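Local coordinates for GrpU microcompartment shell protein (Pectobacterium wasabiae, PDB 4OLP) that forms hexameric tiles of a bacterial microcompartment shell and probably binds an iron-sulfur cluster that may carry electrons across it, at residues Asn7-Leu11 and Glu12-Met16. Sequence-based numbering, arbitrary orientation.
Sequences NAPTL and ETLAM
The backbone N-H of A15 reaches L11 O over 2.8 Å from A15 N, with an N-H...O angle of 157°. One residue earlier, L14 N bonds to T10 O at 3.2 Å. Together the two bonds close the first turn of helix 11-19 and show how a helix can start without a side-chain cap: T10 holds the N-cap position, yet its hydroxyl makes no capping bond. A T10 chi1 of -66° swings OG1 back near its own nitrogen and sends the methyl the other way, so that T10 CG2 lies alongside the E12 side chain, 3.6 Å from E12 CB; T10 OG1 is hydrogen-bonded to S55 OG of the second subunit. The T13 side chain crosses that of T10 at about a right angle, T13 OG1 3.5 Å from T10 CB, and hydrogen-bonds D52 of the same neighbour, whose carboxylate also takes T10 N. On the apolar side, P9 CB meets T13 CG2 at 4.1 Å and P9 CG meets L14 CD2 at 4.4 Å; P9 and L14 both rest on I37 of strand 36-42. The arrangement is that of a helix N-terminus entered from a strand through a short loop, here at a subunit interface of a BMC-domain hexamer.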
loop_
_atom_site.group_PDB
_atom_site.type_symbol
_atom_site.label_atom_id
_atom_site.label_comp_id
_atom_site.label_asym_id
_atom_site.label_seq_id
_atom_site.Cartn_x
_atom_site.Cartn_y
_atom_site.Cartn_z
ATOM N N ASN B 7 -2.394 -12.245 -27.783
ATOM C CA ASN B 7 -2.919 -12.325 -29.140
ATOM C C ASN B 7 -4.308 -12.924 -29.100
ATOM O O ASN B 7 -4.540 -13.934 -28.441
ATOM C CB ASN B 7 -1.997 -13.143 -30.035
ATOM C CG ASN B 7 -0.623 -12.509 -30.171
ATOM O OD1 ASN B 7 0.337 -12.970 -29.549
ATOM N ND2 ASN B 7 -0.522 -11.424 -30.957
ATOM N N ALA B 8 -5.236 -12.264 -29.782
ATOM C CA ALA B 8 -6.574 -12.790 -29.968
ATOM C C ALA B 8 -7.192 -13.095 -28.628
ATOM O O ALA B 8 -7.443 -14.268 -28.314
ATOM C CB ALA B 8 -6.538 -14.041 -30.831
ATOM N N PRO B 9 -7.459 -12.044 -27.838
ATOM C CA PRO B 9 -7.982 -12.265 -26.508
ATOM C C PRO B 9 -9.421 -12.729 -26.517
ATOM O O PRO B 9 -10.178 -12.397 -27.401
ATOM C CB PRO B 9 -7.884 -10.887 -25.864
ATOM C CG PRO B 9 -7.945 -9.949 -27.000
ATOM C CD PRO B 9 -7.181 -10.625 -28.082
ATOM N N THR B 10 -9.768 -13.507 -25.511
ATOM C CA THR B 10 -11.121 -13.990 -25.277
ATOM C C THR B 10 -12.045 -12.807 -24.961
ATOM O O THR B 10 -11.572 -11.736 -24.616
ATOM C CB THR B 10 -11.035 -14.972 -24.082
ATOM O OG1 THR B 10 -10.262 -16.126 -24.460
ATOM C CG2 THR B 10 -12.391 -15.416 -23.575
ATOM N N LEU B 11 -13.355 -13.003 -25.065
ATOM C CA LEU B 11 -14.322 -12.032 -24.544
ATOM C C LEU B 11 -14.204 -11.896 -23.011
ATOM O O LEU B 11 -14.236 -10.782 -22.476
ATOM C CB LEU B 11 -15.748 -12.430 -24.922
ATOM C CG LEU B 11 -16.100 -12.418 -26.410
ATOM C CD1 LEU B 11 -17.439 -13.105 -26.653
ATOM C CD2 LEU B 11 -16.134 -11.009 -26.970
ATOM N N GLU B 12 -14.092 -13.028 -22.316
ATOM C CA GLU B 12 -13.786 -13.054 -20.866
ATOM C C GLU B 12 -12.512 -12.309 -20.488
ATOM O O GLU B 12 -12.431 -11.686 -19.424
ATOM C CB GLU B 12 -13.661 -14.486 -20.347
ATOM C CG GLU B 12 -14.951 -15.286 -20.357
ATOM C CD GLU B 12 -14.821 -16.656 -19.704
ATOM O OE1 GLU B 12 -13.744 -16.995 -19.147
ATOM O OE2 GLU B 12 -15.823 -17.405 -19.759
ATOM N N THR B 13 -11.490 -12.408 -21.322
ATOM C CA THR B 13 -10.260 -11.686 -21.039
ATOM C C THR B 13 -10.540 -10.188 -21.096
ATOM O O THR B 13 -10.083 -9.416 -20.229
ATOM C CB THR B 13 -9.145 -12.073 -22.018
ATOM O OG1 THR B 13 -8.832 -13.462 -21.853
ATOM C CG2 THR B 13 -7.892 -11.239 -21.775
ATOM N N LEU B 14 -11.289 -9.780 -22.112
ATOM C CA LEU B 14 -11.684 -8.372 -22.255
ATOM C C LEU B 14 -12.529 -7.902 -21.077
ATOM O O LEU B 14 -12.312 -6.826 -20.536
ATOM C CB LEU B 14 -12.462 -8.174 -23.534
ATOM C CG LEU B 14 -11.616 -8.372 -24.777
ATOM C CD1 LEU B 14 -12.489 -8.644 -25.994
ATOM C CD2 LEU B 14 -10.739 -7.162 -24.997
ATOM N N ALA B 15 -13.453 -8.754 -20.651
ATOM C CA ALA B 15 -14.286 -8.469 -19.493
ATOM C C ALA B 15 -13.455 -8.258 -18.211
ATOM O O ALA B 15 -13.762 -7.380 -17.412
ATOM C CB ALA B 15 -15.297 -9.582 -19.303
ATOM N N MET B 16 -12.414 -9.066 -18.025
ATOM C CA MET B 16 -11.559 -8.972 -16.834
ATOM C C MET B 16 -10.821 -7.647 -16.802
ATOM O O MET B 16 -10.692 -7.004 -15.751
ATOM C CB MET B 16 -10.557 -10.135 -16.778
ATOM C CG MET B 16 -11.152 -11.394 -16.177
ATOM S SD MET B 16 -10.167 -12.899 -16.382
ATOM C CE MET B 16 -8.749 -12.576 -15.334
#